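PDB 5UR2: bifunctional protein PutA from Bdellovibrio bacteriovorus, which probably oxidises proline to glutamate in two steps, pairing an FAD-dependent proline dehydrogenase with an NAD-dependent L-glutamate gamma-semialdehyde dehydrogenase. Local coordinates for residues Glu826-Asp829 with Arg830-Thr834. Residues are numbered along the deposited sequence; the frame is centred on the assembly and turned at random.
Sequences EAYD and RILGT
Tyr828 holds its CG anti to the backbone N (chi1 179°), the ring standing beside the helix, while Leu832, one turn on, has a first torsion skewed from the staggered position (chi1 -99°) which, together with the second, sets both methyls against that ring. CD1 lies over one face, 4.0 Å from the ring centroid and displaced toward the rim, in a CH-pi contact; CD2 sits farther along, 3.6 Å from Tyr828 OH. A flat aromatic and a branched aliphatic chain suit this partly exposed flank, where the broad tyrosine ring also packs on Phe855 and Val822. The backbone pairs the same two residues, Leu832 N donating to Tyr828 O over 2.9 Å. Ala827 and Ile831 occupy the buried side: the small methyl lets the isoleucine lie close, Ile831 CD1 coming to 4.5 Å of Ala827 CB and its CG1 resting 3.1 Å from Ala827 O, and Ile831 reaches Val822. On the polar flank, Arg830 curls so that its NH2 lies 4.4 Å from Ala827 CB, the methyl meeting the guanidinium obliquely; NH1 binds Ile876 O, anchoring the helix to a neighbouring loop. Exposed Asp829 forms a salt bridge with Lys825, and its carbonyl O accepts from Gly833 N at 3.0 Å. The i to i+4 backbone bonds and side-chain pairs are those of the amphipathic opening turns of alpha-helix 825-841, within the aldehyde dehydrogenase family region of PutA.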
loop_
_atom_site.group_PDB
_atom_site.type_symbol
_atom_site.label_atom_id
_atom_site.label_comp_id
_atom_site.label_asym_id
_atom_site.label_seq_id
_atom_site.Cartn_x
_atom_site.Cartn_y
_atom_site.Cartn_z
ATOM N N GLU B 826 19.581 -32.531 -21.954
ATOM C CA GLU B 826 18.195 -32.447 -22.411
ATOM C C GLU B 826 17.905 -31.107 -23.086
ATOM O O GLU B 826 17.321 -31.057 -24.171
ATOM C CB GLU B 826 17.236 -32.665 -21.242
ATOM C CG GLU B 826 15.779 -32.548 -21.668
ATOM C CD GLU B 826 14.793 -32.619 -20.512
ATOM O OE1 GLU B 826 15.213 -32.919 -19.379
ATOM O OE2 GLU B 826 13.593 -32.348 -20.745
ATOM N N ALA B 827 18.273 -30.002 -22.438
ATOM C CA ALA B 827 18.035 -28.700 -23.050
ATOM C C ALA B 827 18.829 -28.556 -24.342
ATOM O O ALA B 827 18.302 -28.089 -25.358
ATOM C CB ALA B 827 18.399 -27.583 -22.068
ATOM N N TYR B 828 20.091 -28.978 -24.322
ATOM C CA TYR B 828 20.920 -28.937 -25.519
ATOM C C TYR B 828 20.248 -29.664 -26.681
ATOM O O TYR B 828 20.067 -29.095 -27.761
ATOM C CB TYR B 828 22.285 -29.552 -25.210
ATOM C CG TYR B 828 23.253 -29.584 -26.386
ATOM C CD1 TYR B 828 24.035 -28.472 -26.698
ATOM C CD2 TYR B 828 23.380 -30.721 -27.180
ATOM C CE1 TYR B 828 24.920 -28.497 -27.754
ATOM C CE2 TYR B 828 24.266 -30.755 -28.249
ATOM C CZ TYR B 828 25.027 -29.630 -28.528
ATOM O OH TYR B 828 25.906 -29.629 -29.577
ATOM N N ASP B 829 19.865 -30.928 -26.473
ATOM C CA ASP B 829 19.259 -31.700 -27.559
ATOM C C ASP B 829 17.936 -31.094 -28.004
ATOM O O ASP B 829 17.623 -31.078 -29.200
ATOM C CB ASP B 829 19.077 -33.163 -27.145
ATOM C CG ASP B 829 20.407 -33.905 -27.019
ATOM O OD1 ASP B 829 21.393 -33.506 -27.656
ATOM O OD2 ASP B 829 20.480 -34.882 -26.269
ATOM N N ARG B 830 17.128 -30.620 -27.054
ATOM C CA ARG B 830 15.862 -29.995 -27.412
ATOM C C ARG B 830 16.091 -28.758 -28.278
ATOM O O ARG B 830 15.423 -28.566 -29.302
ATOM C CB ARG B 830 15.091 -29.641 -26.137
ATOM C CG ARG B 830 13.809 -28.884 -26.374
ATOM C CD ARG B 830 13.120 -28.501 -25.062
ATOM N NE ARG B 830 13.913 -27.604 -24.219
ATOM C CZ ARG B 830 14.145 -26.327 -24.509
ATOM N NH1 ARG B 830 13.658 -25.802 -25.623
ATOM N NH2 ARG B 830 14.863 -25.572 -23.688
ATOM N N ILE B 831 17.056 -27.924 -27.892
ATOM C CA ILE B 831 17.304 -26.683 -28.612
ATOM C C ILE B 831 17.856 -26.960 -30.004
ATOM O O ILE B 831 17.416 -26.353 -30.988
ATOM C CB ILE B 831 18.248 -25.785 -27.799
ATOM C CG1 ILE B 831 17.545 -25.330 -26.509
ATOM C CG2 ILE B 831 18.669 -24.584 -28.643
ATOM C CD1 ILE B 831 18.493 -24.730 -25.490
ATOM N N LEU B 832 18.822 -27.875 -30.121
ATOM C CA LEU B 832 19.326 -28.218 -31.450
ATOM C C LEU B 832 18.229 -28.816 -32.327
ATOM O O LEU B 832 18.264 -28.668 -33.554
ATOM C CB LEU B 832 20.509 -29.181 -31.355
ATOM C CG LEU B 832 21.890 -28.541 -31.477
ATOM C CD1 LEU B 832 22.174 -27.622 -30.312
ATOM C CD2 LEU B 832 22.980 -29.591 -31.664
ATOM N N GLY B 833 17.272 -29.522 -31.727
ATOM C CA GLY B 833 16.149 -30.009 -32.506
ATOM C C GLY B 833 15.273 -28.885 -33.032
ATOM O O GLY B 833 14.866 -28.897 -34.197
ATOM N N THR B 834 14.990 -27.886 -32.190
ATOM C CA THR B 834 14.235 -26.727 -32.655
ATOM C C THR B 834 14.984 -26.009 -33.772
ATOM O O THR B 834 14.386 -25.595 -34.775
ATOM C CB THR B 834 13.977 -25.781 -31.480
ATOM O OG1 THR B 834 13.115 -26.428 -30.548
ATOM C CG2 THR B 834 13.309 -24.489 -31.950
#